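Local coordinates for protein Lys-gingipain catalytic subunit (Porphyromonas gingivalis, PDB 6I9A) that cleaves peptide bonds after lysine as a secreted cysteine endopeptidase of family C25, degrading host proteins such as haemoglobin, collagen and immunoglobulins, at residues 245-250 against 355-360; 285-290 against 351-356; 314-319 against 326-331. All blocks are in the same frame, centred on the assembly; numbering follows the deposited sequence.

Interaction 1. Residues 245-250 against 355-360; sequences IGNCCI and EAYHVL. With H8E (benzyl-N-[(2S)-1-[[(3S)-7-amino-1-(benzylamino)-1,2-dioxoheptan-3-yl]amino]-5-(2-methyl-2-phenylhydrazinyl)-1,5-dioxopentan-2-yl]carbamate), chain I.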
loop_
_atom_site.group_PDB
_atom_site.type_symbol
_atom_site.label_atom_id
_atom_site.label_comp_id
_atom_site.label_asym_id
_atom_site.label_seq_id
_atom_site.Cartn_x
_atom_site.Cartn_y
_atom_site.Cartn_z
ATOM N N ILE A 245 -5.862 7.051 -4.829
ATOM C CA ILE A 245 -5.108 8.057 -4.022
ATOM C C ILE A 245 -5.863 9.373 -4.130
ATOM O O ILE A 245 -6.066 9.909 -5.249
ATOM C CB ILE A 245 -3.664 8.213 -4.527
ATOM C CG1 ILE A 245 -2.944 6.858 -4.449
ATOM C CG2 ILE A 245 -2.938 9.298 -3.694
ATOM C CD1 ILE A 245 -1.460 6.918 -4.817
ATOM N N GLY A 246 -6.297 9.885 -2.988
ATOM C CA GLY A 246 -6.949 11.194 -2.904
ATOM C C GLY A 246 -5.966 12.199 -2.312
ATOM O O GLY A 246 -5.682 12.163 -1.105
ATOM N N ASN A 247 -5.338 12.993 -3.189
ATOM C CA ASN A 247 -4.479 14.103 -2.737
ATOM C C ASN A 247 -5.386 15.317 -2.538
ATOM O O ASN A 247 -5.622 16.127 -3.456
ATOM C CB ASN A 247 -3.375 14.370 -3.731
ATOM C CG ASN A 247 -2.387 13.224 -3.844
ATOM O OD1 ASN A 247 -2.222 12.605 -4.897
ATOM N ND2 ASN A 247 -1.715 12.912 -2.723
ATOM N N CYS A 248 -6.007 15.350 -1.351
ATOM C CA CYS A 248 -7.126 16.260 -1.037
ATOM C C CYS A 248 -7.382 16.205 0.444
ATOM O O CYS A 248 -6.885 15.312 1.150
ATOM C CB CYS A 248 -8.389 15.907 -1.830
ATOM S SG CYS A 248 -8.983 14.215 -1.579
ATOM N N CYS A 249 -8.209 17.087 0.959
ATOM C CA CYS A 249 -8.550 17.073 2.378
ATOM C C CYS A 249 -9.368 15.867 2.783
ATOM O O CYS A 249 -10.205 15.395 2.006
ATOM C CB CYS A 249 -9.375 18.329 2.711
ATOM S SG CYS A 249 -8.463 19.897 2.476
ATOM N N ILE A 250 -9.117 15.406 4.006
ATOM C CA ILE A 250 -9.944 14.687 4.985
ATOM C C ILE A 250 -10.679 13.417 4.501
ATOM O O ILE A 250 -11.393 12.843 5.345
ATOM C CB ILE A 250 -10.935 15.655 5.702
ATOM C CG1 ILE A 250 -11.961 16.292 4.743
ATOM C CG2 ILE A 250 -10.123 16.735 6.456
ATOM C CD1 ILE A 250 -12.960 17.252 5.471
ATOM N N GLU A 355 1.903 12.781 9.973
ATOM C CA GLU A 355 0.697 12.497 10.747
ATOM C C GLU A 355 -0.565 12.385 9.870
ATOM O O GLU A 355 -1.556 11.775 10.295
ATOM C CB GLU A 355 0.441 13.617 11.758
ATOM C CG GLU A 355 1.382 13.658 12.956
ATOM C CD GLU A 355 1.030 14.742 13.951
ATOM O OE1 GLU A 355 0.304 15.702 13.597
ATOM O OE2 GLU A 355 1.466 14.614 15.114
ATOM N N ALA A 356 -0.575 13.065 8.723
ATOM C CA ALA A 356 -1.788 13.229 7.931
ATOM C C ALA A 356 -2.141 12.023 7.051
ATOM O O ALA A 356 -3.277 11.563 7.038
ATOM C CB ALA A 356 -1.645 14.460 7.025
ATOM N N TYR A 357 -1.164 11.579 6.236
ATOM C CA TYR A 357 -1.448 10.559 5.220
ATOM C C TYR A 357 -1.519 9.176 5.811
ATOM O O TYR A 357 -0.720 8.806 6.711
ATOM C CB TYR A 357 -0.456 10.667 4.072
ATOM C CG TYR A 357 -0.943 11.611 2.978
ATOM C CD1 TYR A 357 -0.691 12.987 3.035
ATOM C CD2 TYR A 357 -1.726 11.143 1.929
ATOM C CE1 TYR A 357 -1.183 13.846 2.054
ATOM C CE2 TYR A 357 -2.193 11.998 0.940
ATOM C CZ TYR A 357 -1.909 13.343 1.000
ATOM O OH TYR A 357 -2.378 14.135 -0.025
ATOM N N HIS A 358 -2.478 8.398 5.324
ATOM C CA HIS A 358 -2.679 7.022 5.774
ATOM C C HIS A 358 -2.957 6.123 4.613
ATOM O O HIS A 358 -3.512 6.550 3.599
ATOM C CB HIS A 358 -3.915 6.977 6.712
ATOM C CG HIS A 358 -3.664 7.607 8.057
ATOM N ND1 HIS A 358 -3.652 8.966 8.227
ATOM C CD2 HIS A 358 -3.361 7.020 9.248
ATOM C CE1 HIS A 358 -3.349 9.176 9.517
ATOM N NE2 HIS A 358 -3.159 8.027 10.167
ATOM N N VAL A 359 -2.666 4.823 4.847
ATOM C CA VAL A 359 -3.164 3.754 4.007
ATOM C C VAL A 359 -4.354 3.098 4.732
ATOM O O VAL A 359 -4.206 2.638 5.881
ATOM C CB VAL A 359 -2.102 2.685 3.701
ATOM C CG1 VAL A 359 -2.733 1.559 2.849
ATOM C CG2 VAL A 359 -0.884 3.277 2.956
ATOM N N LEU A 360 -5.482 3.006 4.025
ATOM C CA LEU A 360 -6.652 2.198 4.418
ATOM C C LEU A 360 -6.726 1.039 3.417
ATOM O O LEU A 360 -6.441 1.202 2.222
ATOM C CB LEU A 360 -7.934 3.030 4.411
ATOM C CG LEU A 360 -7.958 4.074 5.541
ATOM C CD1 LEU A 360 -8.933 5.214 5.238
ATOM C CD2 LEU A 360 -8.339 3.395 6.870
HETATM C CAQ H8E I . -14.770 20.382 1.132
HETATM C CAK H8E I . -15.941 20.139 0.385
HETATM C CAH H8E I . -16.142 20.797 -0.829
HETATM C CAL H8E I . -15.214 21.713 -1.316
HETATM C CAR H8E I . -14.082 21.944 -0.549
HETATM C CBO H8E I . -13.811 21.279 0.638
HETATM C CBA H8E I . -12.650 21.625 1.359
HETATM N NBE H8E I . -11.462 20.862 0.942
HETATM C CBL H8E I . -10.203 21.380 0.972
HETATM O OAE H8E I . -9.999 22.570 1.245
HETATM C CBN H8E I . -9.071 20.413 0.638
HETATM O OAG H8E I . -9.456 19.380 0.006
HETATM C CBS H8E I . -7.835 21.153 0.039
HETATM C CBB H8E I . -6.900 20.228 -0.749
HETATM C CAY H8E I . -5.755 20.979 -1.433
HETATM C CAX H8E I . -4.656 20.083 -2.014
HETATM C CAW H8E I . -5.116 19.343 -3.264
HETATM N NAB H8E I . -3.984 18.522 -3.789
HETATM N NBG H8E I . -7.066 21.900 1.043
HETATM C C H8E I . -6.837 23.213 1.044
HETATM O O H8E I . -7.276 24.016 0.231
HETATM C CA H8E I . -6.108 23.684 2.296
HETATM N N H8E I . -5.406 24.948 2.092
HETATM C CBK H8E I . -4.322 25.057 1.283
HETATM O OAD H8E I . -3.976 24.090 0.589
HETATM O OBI H8E I . -3.736 26.194 1.300
HETATM C CBD H8E I . -2.605 26.432 0.384
HETATM C CBP H8E I . -2.229 27.845 0.367
HETATM C CAS H8E I . -1.159 28.334 1.117
HETATM C CAM H8E I . -0.760 29.705 1.101
HETATM C CAI H8E I . -1.564 30.566 0.333
HETATM C CAN H8E I . -2.668 30.086 -0.356
HETATM C CAT H8E I . -3.012 28.746 -0.356
HETATM C CB H8E I . -7.120 23.856 3.441
HETATM C CG H8E I . -8.235 24.887 3.123
HETATM C CD H8E I . -9.383 24.755 4.080
HETATM O OE1 H8E I . -9.343 25.297 5.185
HETATM N NE2 H8E I . -10.358 23.951 3.617
HETATM N NBT H8E I . -11.447 23.555 4.408
HETATM C CAA H8E I . -11.494 22.082 4.608
HETATM C CBQ H8E I . -12.628 24.339 4.227
HETATM C CAU H8E I . -13.909 23.817 4.466
HETATM C CAO H8E I . -15.034 24.626 4.336
HETATM C CAJ H8E I . -14.897 25.956 3.958
HETATM C CAP H8E I . -13.642 26.477 3.677
HETATM C CAV H8E I . -12.508 25.678 3.832
#
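Tyr357 and Asn247 meet behind the S1 pocket of the caspase-like (clan CD) catalytic domain, where the chain passes from strand 242-247 to the nucleophile Cys249. Tyr357, the first residue past helix 350-356, begins the edge strand 357-361 of the same mixed sheet; strand 273-279 lies between, so the contact is made by side chains reaching across it. Asn247 ND2 donates to Tyr357 OH at 3.0 Å, a nearly straight bond (168°) with the hydroxyl in the amide plane. Amide and phenol ring planes stand 50° apart. Asn212 takes up the other end of the amide through OD1, so the amide's flip is settled, and the phenol oxygen accepts from Asn247 while it is also bonded to Asp288. With its CG beside the backbone N (chi1 -66°), the Asn247 side chain turns inward to the tyrosine while its backbone carbonyl remains on the pocket side. There Asn247 O accepts from the lysine-like amine NAB of the inhibitor KYT-36 at 2.9 Å. Two residues on, Cys249 N donates to inhibitor OAG at 2.8 Å, and Cys249 SG is covalently bonded to inhibitor CBN at 2.0 Å.

Interaction 2. Residues 285-290 against 351-356; sequences WGEDYY and HYYWEA. With H8E (benzyl-N-[(2S)-1-[[(3S)-7-amino-1-(benzylamino)-1,2-dioxoheptan-3-yl]amino]-5-(2-methyl-2-phenylhydrazinyl)-1,5-dioxopentan-2-yl]carbamate), chain I.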
loop_
_atom_site.group_PDB
_atom_site.type_symbol
_atom_site.label_atom_id
_atom_site.label_comp_id
_atom_site.label_asym_id
_atom_site.label_seq_id
_atom_site.Cartn_x
_atom_site.Cartn_y
_atom_site.Cartn_z
ATOM N N TRP A 285 -2.086 22.425 -0.972
ATOM C CA TRP A 285 -1.697 22.425 -2.383
ATOM C C TRP A 285 -0.204 22.299 -2.580
ATOM O O TRP A 285 0.232 21.590 -3.498
ATOM C CB TRP A 285 -2.229 23.705 -3.049
ATOM C CG TRP A 285 -3.696 23.652 -3.370
ATOM C CD1 TRP A 285 -4.711 24.214 -2.655
ATOM C CD2 TRP A 285 -4.321 22.934 -4.461
ATOM N NE1 TRP A 285 -5.931 23.928 -3.247
ATOM C CE2 TRP A 285 -5.718 23.148 -4.345
ATOM C CE3 TRP A 285 -3.834 22.155 -5.526
ATOM C CZ2 TRP A 285 -6.628 22.625 -5.251
ATOM C CZ3 TRP A 285 -4.745 21.644 -6.444
ATOM C CH2 TRP A 285 -6.124 21.871 -6.286
ATOM N N GLY A 286 0.613 23.036 -1.813
ATOM C CA GLY A 286 2.056 22.978 -2.049
ATOM C C GLY A 286 2.672 21.637 -1.729
ATOM O O GLY A 286 3.267 20.978 -2.577
ATOM N N GLU A 287 2.465 21.160 -0.479
ATOM C CA GLU A 287 3.026 19.853 -0.102
ATOM C C GLU A 287 2.453 18.745 -0.980
ATOM O O GLU A 287 3.213 17.849 -1.311
ATOM C CB GLU A 287 2.807 19.525 1.362
ATOM C CG GLU A 287 3.864 20.056 2.323
ATOM C CD GLU A 287 3.748 21.508 2.733
ATOM O OE1 GLU A 287 2.979 22.274 2.102
ATOM O OE2 GLU A 287 4.444 21.874 3.724
ATOM N N ASP A 288 1.154 18.789 -1.357
ATOM C CA ASP A 288 0.656 17.706 -2.218
ATOM C C ASP A 288 1.327 17.738 -3.587
ATOM O O ASP A 288 1.483 16.697 -4.240
ATOM C CB ASP A 288 -0.856 17.778 -2.403
ATOM C CG ASP A 288 -1.707 17.105 -1.347
ATOM O OD1 ASP A 288 -1.131 16.538 -0.362
ATOM O OD2 ASP A 288 -2.930 17.082 -1.533
ATOM N N TYR A 289 1.680 18.953 -4.089
ATOM C CA TYR A 289 2.391 19.052 -5.375
ATOM C C TYR A 289 3.721 18.274 -5.284
ATOM O O TYR A 289 4.029 17.448 -6.117
ATOM C CB TYR A 289 2.560 20.528 -5.714
ATOM C CG TYR A 289 3.158 20.909 -7.043
ATOM C CD1 TYR A 289 2.894 20.177 -8.209
ATOM C CD2 TYR A 289 3.827 22.116 -7.182
ATOM C CE1 TYR A 289 3.344 20.636 -9.450
ATOM C CE2 TYR A 289 4.217 22.601 -8.418
ATOM C CZ TYR A 289 3.977 21.856 -9.547
ATOM O OH TYR A 289 4.369 22.315 -10.808
ATOM N N TYR A 290 4.497 18.590 -4.260
ATOM C CA TYR A 290 5.776 17.904 -4.090
ATOM C C TYR A 290 5.579 16.416 -3.861
ATOM O O TYR A 290 6.338 15.599 -4.387
ATOM C CB TYR A 290 6.568 18.478 -2.872
ATOM C CG TYR A 290 6.681 19.991 -2.887
ATOM C CD1 TYR A 290 7.075 20.666 -4.037
ATOM C CD2 TYR A 290 6.454 20.733 -1.735
ATOM C CE1 TYR A 290 7.159 22.054 -4.059
ATOM C CE2 TYR A 290 6.561 22.118 -1.736
ATOM C CZ TYR A 290 6.927 22.768 -2.900
ATOM O OH TYR A 290 7.018 24.143 -2.890
ATOM N N HIS A 351 6.190 17.339 9.515
ATOM C CA HIS A 351 5.630 16.574 10.617
ATOM C C HIS A 351 4.104 16.362 10.390
ATOM O O HIS A 351 3.580 15.251 10.561
ATOM C CB HIS A 351 5.944 17.286 11.934
ATOM C CG HIS A 351 5.614 16.499 13.159
ATOM N ND1 HIS A 351 6.039 16.961 14.402
ATOM C CD2 HIS A 351 4.986 15.311 13.338
ATOM C CE1 HIS A 351 5.623 16.068 15.300
ATOM N NE2 HIS A 351 4.996 15.040 14.709
ATOM N N TYR A 352 3.414 17.441 10.038
ATOM C CA TYR A 352 2.005 17.363 9.726
ATOM C C TYR A 352 1.738 16.275 8.676
ATOM O O TYR A 352 0.810 15.488 8.819
ATOM C CB TYR A 352 1.539 18.741 9.235
ATOM C CG TYR A 352 0.069 18.846 8.925
ATOM C CD1 TYR A 352 -0.450 18.343 7.740
ATOM C CD2 TYR A 352 -0.790 19.561 9.757
ATOM C CE1 TYR A 352 -1.789 18.509 7.410
ATOM C CE2 TYR A 352 -2.130 19.735 9.434
ATOM C CZ TYR A 352 -2.626 19.210 8.265
ATOM O OH TYR A 352 -3.942 19.460 7.945
ATOM N N TYR A 353 2.532 16.269 7.581
ATOM C CA TYR A 353 2.304 15.275 6.500
ATOM C C TYR A 353 2.486 13.845 6.982
ATOM O O TYR A 353 1.664 12.980 6.632
ATOM C CB TYR A 353 3.173 15.558 5.258
ATOM C CG TYR A 353 2.327 16.293 4.227
ATOM C CD1 TYR A 353 2.023 15.709 3.000
ATOM C CD2 TYR A 353 1.735 17.521 4.529
ATOM C CE1 TYR A 353 1.147 16.324 2.107
ATOM C CE2 TYR A 353 0.808 18.106 3.674
ATOM C CZ TYR A 353 0.521 17.502 2.468
ATOM O OH TYR A 353 -0.375 18.101 1.627
ATOM N N TRP A 354 3.506 13.577 7.822
ATOM C CA TRP A 354 3.673 12.211 8.337
ATOM C C TRP A 354 2.502 11.836 9.216
ATOM O O TRP A 354 2.115 10.663 9.208
ATOM C CB TRP A 354 5.022 12.093 9.050
ATOM C CG TRP A 354 6.186 12.095 8.098
ATOM C CD1 TRP A 354 6.988 13.166 7.762
ATOM C CD2 TRP A 354 6.613 10.992 7.281
ATOM N NE1 TRP A 354 7.904 12.785 6.811
ATOM C CE2 TRP A 354 7.698 11.448 6.488
ATOM C CE3 TRP A 354 6.162 9.674 7.125
ATOM C CZ2 TRP A 354 8.367 10.610 5.580
ATOM C CZ3 TRP A 354 6.838 8.848 6.255
ATOM C CH2 TRP A 354 7.909 9.312 5.464
ATOM N N GLU A 355 1.903 12.781 9.973
ATOM C CA GLU A 355 0.697 12.497 10.747
ATOM C C GLU A 355 -0.565 12.385 9.870
ATOM O O GLU A 355 -1.556 11.775 10.295
ATOM C CB GLU A 355 0.441 13.617 11.758
ATOM C CG GLU A 355 1.382 13.658 12.956
ATOM C CD GLU A 355 1.030 14.742 13.951
ATOM O OE1 GLU A 355 0.304 15.702 13.597
ATOM O OE2 GLU A 355 1.466 14.614 15.114
ATOM N N ALA A 356 -0.575 13.065 8.723
ATOM C CA ALA A 356 -1.788 13.229 7.931
ATOM C C ALA A 356 -2.141 12.023 7.051
ATOM O O ALA A 356 -3.277 11.563 7.038
ATOM C CB ALA A 356 -1.645 14.460 7.025
HETATM C CAQ H8E I . -14.770 20.382 1.132
HETATM C CAK H8E I . -15.941 20.139 0.385
HETATM C CAH H8E I . -16.142 20.797 -0.829
HETATM C CAL H8E I . -15.214 21.713 -1.316
HETATM C CAR H8E I . -14.082 21.944 -0.549
HETATM C CBO H8E I . -13.811 21.279 0.638
HETATM C CBA H8E I . -12.650 21.625 1.359
HETATM N NBE H8E I . -11.462 20.862 0.942
HETATM C CBL H8E I . -10.203 21.380 0.972
HETATM O OAE H8E I . -9.999 22.570 1.245
HETATM C CBN H8E I . -9.071 20.413 0.638
HETATM O OAG H8E I . -9.456 19.380 0.006
HETATM C CBS H8E I . -7.835 21.153 0.039
HETATM C CBB H8E I . -6.900 20.228 -0.749
HETATM C CAY H8E I . -5.755 20.979 -1.433
HETATM C CAX H8E I . -4.656 20.083 -2.014
HETATM C CAW H8E I . -5.116 19.343 -3.264
HETATM N NAB H8E I . -3.984 18.522 -3.789
HETATM N NBG H8E I . -7.066 21.900 1.043
HETATM C C H8E I . -6.837 23.213 1.044
HETATM O O H8E I . -7.276 24.016 0.231
HETATM C CA H8E I . -6.108 23.684 2.296
HETATM N N H8E I . -5.406 24.948 2.092
HETATM C CBK H8E I . -4.322 25.057 1.283
HETATM O OAD H8E I . -3.976 24.090 0.589
HETATM O OBI H8E I . -3.736 26.194 1.300
HETATM C CBD H8E I . -2.605 26.432 0.384
HETATM C CBP H8E I . -2.229 27.845 0.367
HETATM C CAS H8E I . -1.159 28.334 1.117
HETATM C CAM H8E I . -0.760 29.705 1.101
HETATM C CAI H8E I . -1.564 30.566 0.333
HETATM C CAN H8E I . -2.668 30.086 -0.356
HETATM C CAT H8E I . -3.012 28.746 -0.356
HETATM C CB H8E I . -7.120 23.856 3.441
HETATM C CG H8E I . -8.235 24.887 3.123
HETATM C CD H8E I . -9.383 24.755 4.080
HETATM O OE1 H8E I . -9.343 25.297 5.185
HETATM N NE2 H8E I . -10.358 23.951 3.617
HETATM N NBT H8E I . -11.447 23.555 4.408
HETATM C CAA H8E I . -11.494 22.082 4.608
HETATM C CBQ H8E I . -12.628 24.339 4.227
HETATM C CAU H8E I . -13.909 23.817 4.466
HETATM C CAO H8E I . -15.034 24.626 4.336
HETATM C CAJ H8E I . -14.897 25.956 3.958
HETATM C CAP H8E I . -13.642 26.477 3.677
HETATM C CAV H8E I . -12.508 25.678 3.832
#
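This is a buried helix-to-helix contact beside the S1 pocket of the caspase-like catalytic domain, made almost wholly by one tyrosine of helix 350-356 reaching to helix 285-293. Tyr353 bridges backbones whose nearest CA atoms, those of Glu287 and Tyr353, are 8.1 Å apart. Glu287 CB sits over one face of its ring, displaced toward the hydroxyl end, in a CH-pi contact 3.5 Å from the ring centroid and 26° off the normal. Bent at chi2 (81°), the glutamate then swings its carboxylate away from the phenol to the backbone N-H groups of His347 and Gly349, which would offset its buried charge. Asp288 meets the ring at its edge: Tyr353 OH donates to Asp288 OD1, which also takes Tyr357, at 2.6 Å, approaching from above the carboxylate plane, with the carboxylate and ring planes 81° apart. Ser283 OG is hydrogen-bonded to OD2. These bonds probably orient the carboxylate toward the inhibitor's lysine-like amine, consistent with the preference for lysine at P1. Trp285 walls the same pocket, its indole face covered by the inhibitor's aliphatic chain with CAY 3.4 Å above the plane, while its backbone N bonds to inhibitor OAD at 3.0 Å. Inhibitor NAB donates a hydrogen bond to Asp288 OD2 at 2.9 Å.

Interaction 3. Residues 314-319 against 326-331; sequences DATFLE and NSIMWA. With NA (sodium ion), chain E; NA (sodium ion), chain F.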
loop_
_atom_site.group_PDB
_atom_site.type_symbol
_atom_site.label_atom_id
_atom_site.label_comp_id
_atom_site.label_asym_id
_atom_site.label_seq_id
_atom_site.Cartn_x
_atom_site.Cartn_y
_atom_site.Cartn_z
ATOM N N ASP A 314 7.454 9.046 -9.299
ATOM C CA ASP A 314 8.799 8.587 -9.642
ATOM C C ASP A 314 9.131 7.309 -8.890
ATOM O O ASP A 314 9.664 6.342 -9.476
ATOM C CB ASP A 314 9.865 9.632 -9.281
ATOM C CG ASP A 314 9.779 10.974 -9.960
ATOM O OD1 ASP A 314 9.534 11.000 -11.211
ATOM O OD2 ASP A 314 9.965 12.004 -9.269
ATOM N N ALA A 315 8.820 7.261 -7.579
ATOM C CA ALA A 315 9.179 6.108 -6.776
ATOM C C ALA A 315 8.392 4.902 -7.233
ATOM O O ALA A 315 8.964 3.802 -7.358
ATOM C CB ALA A 315 8.864 6.430 -5.318
ATOM N N THR A 316 7.095 5.094 -7.498
ATOM C CA THR A 316 6.253 3.976 -7.948
ATOM C C THR A 316 6.959 3.266 -9.107
ATOM O O THR A 316 7.027 2.023 -9.137
ATOM C CB THR A 316 4.880 4.531 -8.414
ATOM O OG1 THR A 316 4.205 5.182 -7.302
ATOM C CG2 THR A 316 3.992 3.387 -8.858
ATOM N N PHE A 317 7.432 4.056 -10.076
ATOM C CA PHE A 317 7.968 3.488 -11.302
ATOM C C PHE A 317 9.450 3.109 -11.270
ATOM O O PHE A 317 9.940 2.538 -12.237
ATOM C CB PHE A 317 7.650 4.423 -12.476
ATOM C CG PHE A 317 6.204 4.282 -12.903
ATOM C CD1 PHE A 317 5.184 4.892 -12.187
ATOM C CD2 PHE A 317 5.851 3.401 -13.926
ATOM C CE1 PHE A 317 3.835 4.626 -12.484
ATOM C CE2 PHE A 317 4.510 3.188 -14.245
ATOM C CZ PHE A 317 3.523 3.767 -13.520
ATOM N N LEU A 318 10.155 3.325 -10.159
ATOM C CA LEU A 318 11.453 2.678 -9.977
ATOM C C LEU A 318 11.182 1.169 -9.957
ATOM O O LEU A 318 10.284 0.684 -9.270
ATOM C CB LEU A 318 12.131 3.106 -8.670
ATOM C CG LEU A 318 12.627 4.524 -8.649
ATOM C CD1 LEU A 318 13.154 4.847 -7.234
ATOM C CD2 LEU A 318 13.726 4.768 -9.687
ATOM N N GLU A 319 11.947 0.427 -10.742
ATOM C CA GLU A 319 11.727 -1.006 -10.845
ATOM C C GLU A 319 12.179 -1.771 -9.605
ATOM O O GLU A 319 11.534 -2.775 -9.258
ATOM C CB GLU A 319 12.451 -1.573 -12.083
ATOM C CG GLU A 319 11.835 -1.118 -13.399
ATOM C CD GLU A 319 10.432 -1.605 -13.712
ATOM O OE1 GLU A 319 9.805 -1.024 -14.627
ATOM O OE2 GLU A 319 9.952 -2.559 -13.058
ATOM N N ASN A 326 2.309 1.038 0.589
ATOM C CA ASN A 326 2.841 1.931 1.630
ATOM C C ASN A 326 3.998 2.738 1.092
ATOM O O ASN A 326 4.139 3.914 1.471
ATOM C CB ASN A 326 3.325 1.139 2.855
ATOM C CG ASN A 326 2.275 1.116 3.940
ATOM O OD1 ASN A 326 1.491 0.164 4.072
ATOM N ND2 ASN A 326 2.230 2.174 4.756
ATOM N N SER A 327 4.878 2.161 0.262
ATOM C CA SER A 327 6.046 2.898 -0.204
ATOM C C SER A 327 5.660 4.083 -1.084
ATOM O O SER A 327 6.439 5.035 -1.179
ATOM C CB SER A 327 7.034 1.974 -0.911
ATOM O OG SER A 327 6.566 1.591 -2.195
ATOM N N ILE A 328 4.525 4.036 -1.775
ATOM C CA ILE A 328 4.086 5.193 -2.621
ATOM C C ILE A 328 3.832 6.368 -1.682
ATOM O O ILE A 328 4.265 7.505 -1.936
ATOM C CB ILE A 328 2.849 4.830 -3.454
ATOM C CG1 ILE A 328 3.176 3.681 -4.421
ATOM C CG2 ILE A 328 2.319 6.047 -4.182
ATOM C CD1 ILE A 328 1.961 3.141 -5.148
ATOM N N MET A 329 3.094 6.106 -0.573
ATOM C CA MET A 329 2.803 7.160 0.415
ATOM C C MET A 329 4.087 7.677 1.071
ATOM O O MET A 329 4.259 8.871 1.250
ATOM C CB MET A 329 1.827 6.596 1.449
ATOM C CG MET A 329 1.421 7.619 2.507
ATOM S SD MET A 329 0.201 6.983 3.656
ATOM C CE MET A 329 1.230 6.065 4.811
ATOM N N TRP A 330 4.994 6.747 1.394
ATOM C CA TRP A 330 6.277 7.072 2.017
ATOM C C TRP A 330 7.045 8.031 1.112
ATOM O O TRP A 330 7.560 9.051 1.561
ATOM C CB TRP A 330 7.058 5.762 2.190
ATOM C CG TRP A 330 8.327 5.949 2.960
ATOM C CD1 TRP A 330 9.551 6.266 2.459
ATOM C CD2 TRP A 330 8.495 5.747 4.355
ATOM N NE1 TRP A 330 10.485 6.299 3.499
ATOM C CE2 TRP A 330 9.853 5.977 4.661
ATOM C CE3 TRP A 330 7.617 5.410 5.374
ATOM C CZ2 TRP A 330 10.347 5.866 5.979
ATOM C CZ3 TRP A 330 8.095 5.300 6.656
ATOM C CH2 TRP A 330 9.436 5.533 6.944
ATOM N N ALA A 331 7.161 7.711 -0.182
ATOM C CA ALA A 331 7.893 8.548 -1.141
ATOM C C ALA A 331 7.270 9.945 -1.218
ATOM O O ALA A 331 7.992 10.946 -1.291
ATOM C CB ALA A 331 7.884 7.873 -2.516
HETATM NA NA NA E . 8.751 1.158 -7.624
HETATM NA NA NA F . 10.450 14.254 -9.722
HETATM O O HOH W 1 12.692 13.589 -10.433
#
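Helix 312-317 packs on helix 325-342 through small side chains, and the turn that follows the shorter helix wraps a sodium ion. Ala315 CB meets Ala331 CB at 3.3 Å, tighter than usual for two carbons, and the two methyls face each other directly. One turn of helix 325-342 earlier, Thr316 and Ile328 pass each other at a slant, their CA atoms 5.9 Å apart. The threonine places OG1 beside its backbone N (chi1 -62°), where it touches Ile328 CG1 at 3.4 Å; the polar need of this hydroxyl is met by Ser312, a turn back in its own helix. Ile328 also touches Leu243 and Ile245 of strand 242-247, so the same side chain packs helix 325-342 on the mixed sheet of the caspase-like domain and on helix 312-317. At the end of the shorter helix Ala315 O, Thr316 O and Leu318 O bind one sodium ion, Leu318 O at 2.3 Å; Ser321 O, Tyr322 O and Asn323 OD1 complete the site. A second sodium ion is held by Asp314 OD2 and a water, each at 2.4 Å, together with Tyr174, Val293, Thr308 and Ser309.

In the fold
All three contacts are buried within the catalytic domain. Interactions 1 and 2 form one unit: they share the end of helix 350-356, both touch the inhibitor, and they join where Tyr357 OH meets Asp288 OD1 at 2.7 Å. Their chemistry is mainly polar, with one CH-pi contact in interaction 2; tyrosine hydroxyls, an amide and a carboxylate back the lysine-binding pocket. Interaction 3, about 15 Å between centres from interaction 1, is nested within the chain loops those two close; a methyl pair and a threonine hydroxyl against an isoleucine make its interface, and both sodium ions are bound by its 314-319 side. Helix 325-342 connects them, with Met329 packing on 357-359 of interaction 1 and Trp330 on Trp354 of interaction 2.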